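Local atomic coordinates of kunitz-type serine protease inhibitor homolog calcicludine (Dendroaspis angusticeps, PDB entry 5YV7), a protein that blocks L-type calcium channels as a mamba venom toxin built on the Kunitz-type serine protease inhibitor fold. Residues Phe23-Thr28 / Lys55-Lys60; Lys30-Phe35 / Gly51-Lys56; Phe35-Cys40 / Ala44-Thr49. All blocks are in the same frame, centred on the assembly; numbering follows the deposited sequence.

Contact 1: Phe23-Thr28 / Lys55-Lys60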
loop_
_atom_site.group_PDB
_atom_site.type_symbol
_atom_site.label_atom_id
_atom_site.label_comp_id
_atom_site.label_asym_id
_atom_site.label_seq_id
_atom_site.Cartn_x
_atom_site.Cartn_y
_atom_site.Cartn_z
ATOM N N PHE A 23 1.367 4.572 1.600
ATOM C CA PHE A 23 1.087 3.511 2.547
ATOM C C PHE A 23 0.800 2.234 1.777
ATOM O O PHE A 23 0.309 2.272 0.641
ATOM C CB PHE A 23 -0.079 3.882 3.457
ATOM C CG PHE A 23 0.240 5.003 4.395
ATOM C CD1 PHE A 23 0.072 6.329 3.999
ATOM C CD2 PHE A 23 0.751 4.740 5.654
ATOM C CE1 PHE A 23 0.395 7.375 4.848
ATOM C CE2 PHE A 23 1.073 5.784 6.515
ATOM C CZ PHE A 23 0.893 7.105 6.110
ATOM N N TYR A 24 1.171 1.108 2.380
ATOM C CA TYR A 24 0.807 -0.196 1.852
ATOM C C TYR A 24 0.333 -1.063 3.003
ATOM O O TYR A 24 0.579 -0.771 4.177
ATOM C CB TYR A 24 1.964 -0.885 1.114
ATOM C CG TYR A 24 2.939 -1.639 2.004
ATOM C CD1 TYR A 24 3.872 -0.962 2.784
ATOM C CD2 TYR A 24 2.942 -3.025 2.043
ATOM C CE1 TYR A 24 4.775 -1.649 3.578
ATOM C CE2 TYR A 24 3.841 -3.718 2.835
ATOM C CZ TYR A 24 4.757 -3.025 3.601
ATOM O OH TYR A 24 5.653 -3.713 4.395
ATOM N N PHE A 25 -0.361 -2.129 2.649
ATOM C CA PHE A 25 -0.887 -3.076 3.616
ATOM C C PHE A 25 0.076 -4.251 3.683
ATOM O O PHE A 25 0.254 -4.970 2.696
ATOM C CB PHE A 25 -2.287 -3.533 3.213
ATOM C CG PHE A 25 -3.008 -4.260 4.287
ATOM C CD1 PHE A 25 -3.307 -3.623 5.490
ATOM C CD2 PHE A 25 -3.397 -5.581 4.106
ATOM C CE1 PHE A 25 -3.985 -4.288 6.506
ATOM C CE2 PHE A 25 -4.079 -6.272 5.121
ATOM C CZ PHE A 25 -4.375 -5.621 6.326
ATOM N N LYS A 26 0.729 -4.418 4.826
ATOM C CA LYS A 26 1.489 -5.635 5.097
ATOM C C LYS A 26 0.487 -6.640 5.642
ATOM O O LYS A 26 0.179 -6.645 6.836
ATOM C CB LYS A 26 2.617 -5.365 6.081
ATOM C CG LYS A 26 3.547 -6.547 6.292
ATOM C CD LYS A 26 4.803 -6.113 7.014
ATOM C CE LYS A 26 5.777 -7.260 7.220
ATOM N NZ LYS A 26 6.789 -6.891 8.264
ATOM N N TRP A 27 -0.050 -7.487 4.754
ATOM C CA TRP A 27 -1.214 -8.295 5.118
ATOM C C TRP A 27 -0.893 -9.373 6.145
ATOM O O TRP A 27 -1.800 -9.822 6.855
ATOM C CB TRP A 27 -1.841 -8.934 3.874
ATOM C CG TRP A 27 -1.145 -10.181 3.400
ATOM C CD1 TRP A 27 -0.061 -10.251 2.559
ATOM C CD2 TRP A 27 -1.473 -11.529 3.737
ATOM N NE1 TRP A 27 0.298 -11.557 2.355
ATOM C CE2 TRP A 27 -0.550 -12.365 3.065
ATOM C CE3 TRP A 27 -2.461 -12.116 4.535
ATOM C CZ2 TRP A 27 -0.588 -13.756 3.170
ATOM C CZ3 TRP A 27 -2.496 -13.494 4.638
ATOM C CH2 TRP A 27 -1.563 -14.301 3.959
ATOM N N THR A 28 0.366 -9.801 6.241
ATOM C CA THR A 28 0.730 -10.778 7.255
ATOM C C THR A 28 0.742 -10.179 8.652
ATOM O O THR A 28 0.653 -10.921 9.629
ATOM C CB THR A 28 2.094 -11.388 6.945
ATOM O OG1 THR A 28 3.082 -10.351 6.895
ATOM C CG2 THR A 28 2.046 -12.128 5.617
ATOM N N LYS A 55 -9.459 1.823 5.222
ATOM C CA LYS A 55 -10.800 1.661 4.682
ATOM C C LYS A 55 -10.854 0.476 3.730
ATOM O O LYS A 55 -11.724 -0.395 3.851
ATOM C CB LYS A 55 -11.243 2.944 3.982
ATOM C CG LYS A 55 -12.598 2.838 3.299
ATOM C CD LYS A 55 -13.201 4.214 3.059
ATOM C CE LYS A 55 -13.614 4.401 1.611
ATOM N NZ LYS A 55 -14.814 5.278 1.479
ATOM N N LYS A 56 -9.903 0.404 2.798
ATOM C CA LYS A 56 -9.969 -0.610 1.755
ATOM C C LYS A 56 -9.477 -1.966 2.246
ATOM O O LYS A 56 -10.084 -2.992 1.936
ATOM C CB LYS A 56 -9.166 -0.154 0.532
ATOM C CG LYS A 56 -9.774 1.058 -0.167
ATOM C CD LYS A 56 -9.300 1.191 -1.599
ATOM C CE LYS A 56 -9.245 2.653 -2.053
ATOM N NZ LYS A 56 -8.473 2.818 -3.325
ATOM N N CYS A 57 -8.396 -1.997 3.018
ATOM C CA CYS A 57 -7.770 -3.263 3.373
ATOM C C CYS A 57 -8.311 -3.854 4.668
ATOM O O CYS A 57 -8.302 -5.082 4.825
ATOM C CB CYS A 57 -6.251 -3.084 3.482
ATOM S SG CYS A 57 -5.514 -2.604 1.911
ATOM N N LEU A 58 -8.763 -3.019 5.606
ATOM C CA LEU A 58 -9.361 -3.533 6.825
ATOM C C LEU A 58 -10.883 -3.453 6.818
ATOM O O LEU A 58 -11.525 -4.138 7.618
ATOM C CB LEU A 58 -8.806 -2.783 8.044
ATOM C CG LEU A 58 -7.329 -3.063 8.333
ATOM C CD1 LEU A 58 -6.803 -2.176 9.458
ATOM C CD2 LEU A 58 -7.114 -4.517 8.669
ATOM N N GLY A 59 -11.467 -2.668 5.919
ATOM C CA GLY A 59 -12.893 -2.449 5.962
ATOM C C GLY A 59 -13.320 -1.393 6.948
ATOM O O GLY A 59 -14.507 -1.307 7.270
ATOM N N LYS A 60 -12.390 -0.579 7.437
ATOM C CA LYS A 60 -12.726 0.437 8.418
ATOM C C LYS A 60 -13.717 1.452 7.864
ATOM O O LYS A 60 -14.644 1.856 8.575
ATOM C CB LYS A 60 -11.475 1.156 8.907
ATOM C CG LYS A 60 -11.776 2.182 9.972
ATOM C CD LYS A 60 -10.513 2.744 10.596
ATOM C CE LYS A 60 -10.859 3.893 11.518
ATOM N NZ LYS A 60 -9.626 4.564 11.948
ATOM O OXT LYS A 60 -13.610 1.880 6.713
#

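Contact 2: Lys30-Phe35 / Gly51-Lys56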
loop_
_atom_site.group_PDB
_atom_site.type_symbol
_atom_site.label_atom_id
_atom_site.label_comp_id
_atom_site.label_asym_id
_atom_site.label_seq_id
_atom_site.Cartn_x
_atom_site.Cartn_y
_atom_site.Cartn_z
ATOM N N LYS A 30 -1.422 -7.459 9.139
ATOM C CA LYS A 30 -2.700 -6.747 9.120
ATOM C C LYS A 30 -2.541 -5.264 9.463
ATOM O O LYS A 30 -3.413 -4.668 10.095
ATOM C CB LYS A 30 -3.714 -7.407 10.061
ATOM C CG LYS A 30 -3.973 -8.872 9.756
ATOM C CD LYS A 30 -5.047 -9.451 10.674
ATOM C CE LYS A 30 -5.288 -10.919 10.368
ATOM N NZ LYS A 30 -6.342 -11.486 11.248
ATOM N N LYS A 31 -1.443 -4.636 9.042
ATOM C CA LYS A 31 -1.241 -3.219 9.313
ATOM C C LYS A 31 -0.970 -2.445 8.035
ATOM O O LYS A 31 -0.286 -2.922 7.122
ATOM C CB LYS A 31 -0.088 -2.966 10.292
ATOM C CG LYS A 31 -0.245 -3.658 11.618
ATOM C CD LYS A 31 0.253 -2.800 12.772
ATOM C CE LYS A 31 -0.763 -2.782 13.908
ATOM N NZ LYS A 31 -1.316 -4.155 14.153
ATOM N N CYS A 32 -1.516 -1.241 7.995
ATOM C CA CYS A 32 -1.123 -0.254 7.012
ATOM C C CYS A 32 0.196 0.375 7.452
ATOM O O CYS A 32 0.299 0.887 8.568
ATOM C CB CYS A 32 -2.225 0.787 6.880
ATOM S SG CYS A 32 -3.681 0.089 6.106
ATOM N N LEU A 33 1.207 0.319 6.588
ATOM C CA LEU A 33 2.548 0.784 6.904
ATOM C C LEU A 33 3.030 1.816 5.879
ATOM O O LEU A 33 2.699 1.725 4.693
ATOM C CB LEU A 33 3.530 -0.395 6.951
ATOM C CG LEU A 33 3.282 -1.477 8.008
ATOM C CD1 LEU A 33 4.372 -2.530 7.944
ATOM C CD2 LEU A 33 3.219 -0.863 9.422
ATOM N N PRO A 34 3.796 2.814 6.311
ATOM C CA PRO A 34 4.315 3.808 5.363
ATOM C C PRO A 34 5.408 3.229 4.478
ATOM O O PRO A 34 6.138 2.320 4.873
ATOM C CB PRO A 34 4.880 4.904 6.280
ATOM C CG PRO A 34 5.296 4.159 7.506
ATOM C CD PRO A 34 4.229 3.092 7.693
ATOM N N PHE A 35 5.524 3.775 3.270
ATOM C CA PHE A 35 6.693 3.504 2.440
ATOM C C PHE A 35 6.859 4.633 1.431
ATOM O O PHE A 35 5.959 5.455 1.235
ATOM C CB PHE A 35 6.605 2.131 1.747
ATOM C CG PHE A 35 5.745 2.094 0.498
ATOM C CD1 PHE A 35 4.360 1.980 0.590
ATOM C CD2 PHE A 35 6.336 2.109 -0.770
ATOM C CE1 PHE A 35 3.565 1.899 -0.565
ATOM C CE2 PHE A 35 5.561 2.032 -1.927
ATOM C CZ PHE A 35 4.171 1.923 -1.834
ATOM N N GLY A 51 -5.642 6.355 6.202
ATOM C CA GLY A 51 -7.075 6.131 6.294
ATOM C C GLY A 51 -7.629 5.381 5.096
ATOM O O GLY A 51 -8.426 4.447 5.246
ATOM N N GLU A 52 -7.223 5.784 3.889
ATOM C CA GLU A 52 -7.667 5.077 2.698
ATOM C C GLU A 52 -7.209 3.627 2.730
ATOM O O GLU A 52 -7.963 2.724 2.347
ATOM C CB GLU A 52 -7.155 5.783 1.443
ATOM C CG GLU A 52 -7.627 5.156 0.147
ATOM C CD GLU A 52 -6.715 5.458 -1.048
ATOM O OE1 GLU A 52 -6.848 4.744 -2.069
ATOM O OE2 GLU A 52 -5.882 6.400 -0.987
ATOM N N CYS A 53 -5.989 3.379 3.221
ATOM C CA CYS A 53 -5.513 2.005 3.362
ATOM C C CYS A 53 -6.381 1.215 4.345
ATOM O O CYS A 53 -6.777 0.077 4.068
ATOM C CB CYS A 53 -4.051 1.999 3.800
ATOM S SG CYS A 53 -3.375 0.340 4.102
ATOM N N ARG A 54 -6.697 1.807 5.497
ATOM C CA ARG A 54 -7.507 1.098 6.481
ATOM C C ARG A 54 -8.917 0.865 5.970
ATOM O O ARG A 54 -9.517 -0.180 6.243
ATOM C CB ARG A 54 -7.537 1.871 7.794
ATOM C CG ARG A 54 -6.258 1.729 8.566
ATOM C CD ARG A 54 -6.078 2.866 9.512
ATOM N NE ARG A 54 -5.045 2.564 10.485
ATOM C CZ ARG A 54 -4.518 3.466 11.306
ATOM N NH1 ARG A 54 -4.927 4.729 11.268
ATOM N NH2 ARG A 54 -3.583 3.105 12.166
ATOM N N LYS A 55 -9.459 1.823 5.222
ATOM C CA LYS A 55 -10.800 1.661 4.682
ATOM C C LYS A 55 -10.854 0.476 3.730
ATOM O O LYS A 55 -11.724 -0.395 3.851
ATOM C CB LYS A 55 -11.243 2.944 3.982
ATOM C CG LYS A 55 -12.598 2.838 3.299
ATOM C CD LYS A 55 -13.201 4.214 3.059
ATOM C CE LYS A 55 -13.614 4.401 1.611
ATOM N NZ LYS A 55 -14.814 5.278 1.479
ATOM N N LYS A 56 -9.903 0.404 2.798
ATOM C CA LYS A 56 -9.969 -0.610 1.755
ATOM C C LYS A 56 -9.477 -1.966 2.246
ATOM O O LYS A 56 -10.084 -2.992 1.936
ATOM C CB LYS A 56 -9.166 -0.154 0.532
ATOM C CG LYS A 56 -9.774 1.058 -0.167
ATOM C CD LYS A 56 -9.300 1.191 -1.599
ATOM C CE LYS A 56 -9.245 2.653 -2.053
ATOM N NZ LYS A 56 -8.473 2.818 -3.325
HETATM O O HOH W 1 -3.285 -0.073 10.280
#

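Contact 3: Phe35-Cys40 / Ala44-Thr49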
loop_
_atom_site.group_PDB
_atom_site.type_symbol
_atom_site.label_atom_id
_atom_site.label_comp_id
_atom_site.label_asym_id
_atom_site.label_seq_id
_atom_site.Cartn_x
_atom_site.Cartn_y
_atom_site.Cartn_z
ATOM N N PHE A 35 5.524 3.775 3.270
ATOM C CA PHE A 35 6.693 3.504 2.440
ATOM C C PHE A 35 6.859 4.633 1.431
ATOM O O PHE A 35 5.959 5.455 1.235
ATOM C CB PHE A 35 6.605 2.131 1.747
ATOM C CG PHE A 35 5.745 2.094 0.498
ATOM C CD1 PHE A 35 4.360 1.980 0.590
ATOM C CD2 PHE A 35 6.336 2.109 -0.770
ATOM C CE1 PHE A 35 3.565 1.899 -0.565
ATOM C CE2 PHE A 35 5.561 2.032 -1.927
ATOM C CZ PHE A 35 4.171 1.923 -1.834
ATOM N N LEU A 36 8.038 4.681 0.820
ATOM C CA LEU A 36 8.348 5.679 -0.193
ATOM C C LEU A 36 8.172 5.049 -1.572
ATOM O O LEU A 36 8.876 4.097 -1.916
ATOM C CB LEU A 36 9.768 6.233 -0.018
ATOM C CG LEU A 36 10.015 7.007 1.281
ATOM C CD1 LEU A 36 11.426 7.606 1.315
ATOM C CD2 LEU A 36 8.944 8.093 1.510
ATOM N N PHE A 37 7.219 5.575 -2.340
ATOM C CA PHE A 37 6.967 5.141 -3.707
ATOM C C PHE A 37 7.803 5.981 -4.673
ATOM O O PHE A 37 7.925 7.200 -4.509
ATOM C CB PHE A 37 5.472 5.259 -4.016
ATOM C CG PHE A 37 5.099 4.916 -5.428
ATOM C CD1 PHE A 37 5.541 3.741 -6.017
ATOM C CD2 PHE A 37 4.286 5.767 -6.170
ATOM C CE1 PHE A 37 5.185 3.418 -7.332
ATOM C CE2 PHE A 37 3.918 5.444 -7.487
ATOM C CZ PHE A 37 4.370 4.271 -8.063
ATOM N N SER A 38 8.402 5.319 -5.667
ATOM C CA SER A 38 9.303 6.013 -6.582
ATOM C C SER A 38 8.558 6.911 -7.559
ATOM O O SER A 38 9.163 7.840 -8.103
ATOM C CB SER A 38 10.167 5.014 -7.360
ATOM O OG SER A 38 9.415 4.376 -8.368
ATOM N N GLY A 39 7.271 6.654 -7.804
ATOM C CA GLY A 39 6.476 7.454 -8.712
ATOM C C GLY A 39 5.956 6.721 -9.933
ATOM O O GLY A 39 5.008 7.207 -10.563
ATOM N N CYS A 40 6.535 5.572 -10.290
ATOM C CA CYS A 40 5.946 4.729 -11.324
ATOM C C CYS A 40 6.329 3.269 -11.090
ATOM O O CYS A 40 7.167 2.950 -10.246
ATOM C CB CYS A 40 6.388 5.175 -12.720
ATOM S SG CYS A 40 8.120 4.791 -13.077
ATOM N N ALA A 44 -1.002 -2.252 -7.031
ATOM C CA ALA A 44 -2.228 -1.729 -6.450
ATOM C C ALA A 44 -2.174 -1.612 -4.930
ATOM O O ALA A 44 -3.078 -1.005 -4.342
ATOM C CB ALA A 44 -3.406 -2.598 -6.874
ATOM N N ASN A 45 -1.144 -2.152 -4.281
ATOM C CA ASN A 45 -1.015 -2.030 -2.830
ATOM C C ASN A 45 -0.297 -0.724 -2.489
ATOM O O ASN A 45 0.836 -0.699 -2.018
ATOM C CB ASN A 45 -0.293 -3.240 -2.249
ATOM C CG ASN A 45 -0.471 -3.345 -0.742
ATOM O OD1 ASN A 45 -1.112 -2.490 -0.129
ATOM N ND2 ASN A 45 0.094 -4.385 -0.140
ATOM N N ARG A 46 -0.991 0.383 -2.743
ATOM C CA ARG A 46 -0.433 1.707 -2.487
ATOM C C ARG A 46 -1.574 2.672 -2.208
ATOM O O ARG A 46 -2.563 2.699 -2.940
ATOM C CB ARG A 46 0.415 2.219 -3.666
ATOM C CG ARG A 46 0.933 3.653 -3.444
ATOM C CD ARG A 46 1.769 4.191 -4.612
ATOM N NE ARG A 46 1.011 4.406 -5.858
ATOM C CZ ARG A 46 1.015 3.569 -6.908
ATOM N NH1 ARG A 46 1.734 2.439 -6.882
ATOM N NH2 ARG A 46 0.293 3.857 -7.995
ATOM N N PHE A 47 -1.437 3.461 -1.153
ATOM C CA PHE A 47 -2.491 4.382 -0.766
ATOM C C PHE A 47 -1.876 5.715 -0.375
ATOM O O PHE A 47 -0.758 5.775 0.147
ATOM C CB PHE A 47 -3.328 3.784 0.369
ATOM C CG PHE A 47 -3.740 2.379 0.102
ATOM C CD1 PHE A 47 -4.872 2.113 -0.658
ATOM C CD2 PHE A 47 -2.966 1.320 0.547
ATOM C CE1 PHE A 47 -5.240 0.819 -0.947
ATOM C CE2 PHE A 47 -3.327 0.026 0.265
ATOM C CZ PHE A 47 -4.472 -0.229 -0.485
ATOM N N GLN A 48 -2.606 6.791 -0.666
ATOM C CA GLN A 48 -2.093 8.116 -0.356
ATOM C C GLN A 48 -2.203 8.435 1.131
ATOM O O GLN A 48 -1.385 9.187 1.662
ATOM C CB GLN A 48 -2.824 9.164 -1.196
ATOM C CG GLN A 48 -2.355 10.597 -0.953
ATOM C CD GLN A 48 -0.886 10.801 -1.294
ATOM O OE1 GLN A 48 -0.372 10.217 -2.248
ATOM N NE2 GLN A 48 -0.204 11.632 -0.514
ATOM N N THR A 49 -3.180 7.868 1.822
ATOM C CA THR A 49 -3.348 8.128 3.242
ATOM C C THR A 49 -3.508 6.811 3.974
ATOM O O THR A 49 -3.999 5.828 3.408
ATOM C CB THR A 49 -4.569 9.008 3.518
ATOM O OG1 THR A 49 -5.747 8.331 3.056
ATOM C CG2 THR A 49 -4.445 10.348 2.798
#

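Contact 1: Phe23-Thr28 / Lys55-Lys60
In the disulfide-stapled core of this Kunitz fold, where the C-terminal helix 50-58 packs on the two-stranded sheet, Phe-25 of strand 20-26 meets Cys-57 and Leu-58 near the end of the helix. The methylene of Cys-57 does most of the touching: its CB sits over one face of the Phe-25 ring, 3.6 Å from the ring centroid and only 17° off the normal, a CH-pi contact displaced toward the CG side, where CB to Phe-25 CG measures 3.5 Å. The ring takes this place because its CG lies anti to the backbone N (chi1 -167°), which swings the aromatic group from the strand toward the helix. The sulfur of Cys-57 approaches more obliquely, with SG 4.5 Å from the centroid of the Phe-25 ring, and is bonded to Cys-7; this is the disulfide by which Kunitz domains join the two ends of the chain. Phe-25 therefore packs against the bridge as well as against the helix, and it touches Cys-7 itself.

Farther out on the ring, Leu-58 contributes one branch. Its CD2 methyl comes obliquely to the far end of the ring, 3.8 Å from Phe-25 CZ, while the two side chains cross at about a right angle.

Contact 2: Lys30-Phe35 / Gly51-Lys56
Cys-32 and Cys-53 link strand 31-37 to helix 50-58, their sulfurs joined in a disulfide, SG to SG 2.0 Å. The two halves of the bridge are turned differently. On the strand, SG of Cys-32 lies beside its backbone N and anti to the carbonyl carbon (chi1 -69°); on the helix, SG of Cys-53 is anti to the backbone N (chi1 177°), which directs the sulfur from the helix to the strand. The bridge has left-handed sense, and its chi3 of -88° is close to the preferred value of about 90° for a disulfide. It holds the backbones close, with CA of Cys-32 6.1 Å from CA of Cys-53.

Arg-54, the next residue on the helix, meets the bridge at its CG, which touches the sulfur, 3.9 Å from Cys-32 SG. The chain, extended from CG to NE, then leads away from the disulfide and brings NE to a water. This water accepts from both sides, from Cys-32 N at 3.1 Å and from Arg-54 NE at 3.2 Å, so that a polar link runs beside the covalent one. Elsewhere on the helix, Lys-56 NZ forms a salt bridge of 2.8 Å with Glu-52 OE1, one turn earlier; Glu-52 OE1 receives it on its anti lone pair, the one pointing away from OE2.

This disulfide is the Kunitz bridge that ties the hairpin to the C-terminal helix. Phe-25 of strand 20-26 packs against both cysteines, Phe-47 from the preceding loop touches Cys-53, and Thr-49 OG1 accepts from Glu-52 N at the start of the helix.

Contact 3: Phe35-Cys40 / Ala44-Thr49
Arg-46 lays its guanidinium flat on the ring of Phe-37, a cation-pi stack in which the planes differ by only 3° and Arg-46 CZ stands 3.9 Å from the ring centroid. The overlap continues down the side chain: Arg-46 CD lies over the same face, 3.4 Å from Phe-37 CD2, while NH1 of Arg-46 reaches the outer end of the ring, away from CB, 3.4 Å from Phe-37 CZ. The arginine is extended as far as CD, then bent at chi3 (67°), and with this bend the CD methylene and the planar head both rest on the ring. On the other face of Phe-37, the backbone N of Gly-39 sits over the centre, so the ring is sandwiched between the arginine and its own following turn.

Phe-35 meets the aliphatic part of the arginine obliquely, CZ 4.0 Å from Arg-46 CG, and the two side chains cross at about a right angle; CE1 of Phe-35 comes within 4.0 Å of Asn-45 O.

Farther out, Asn-45 is the centre of an inverse gamma turn, closed by a weak bond from Arg-46 N to Ala-44 O, immediately before the arginine. Its side-chain amide binds the backbone at both ends, ND2 giving to Glu-9 O and OD1 accepting from Phe-25 N, which fastens the loop to the N-terminal segment and to strand 20-26. Beyond Phe-37, Cys-40 is bonded to Cys-16.

Because the cation lies over the pi face with its N-H bonds roughly parallel to the ring, the stack probably combines electrostatic and dispersion attraction while leaving the in-plane hydrogen-bonding directions of the guanidinium clear of Phe-37.

How the contacts relate
From the N terminus, strand 20-26 opens the widest loop, which contact 1 closes when the end of helix 50-58 returns to Phe-25. Strand 31-37 follows, pairing antiparallel with the first, and opens contact 2, whose touching residues lie inside the span of contact 1; the two closing segments share Lys-55 and Lys-56. The strand's last residues open the shortest loop, closed by contact 3 before the helix begins and within both other spans; contacts 2 and 3 share Phe-35. Contacts 1 and 2 fasten neighbouring strands to one helix, whereas contact 3 ties the hairpin's far end to the loop 44-49, where Phe-47 joins strand 20-26 through a backbone hydrogen bond to Phe-23.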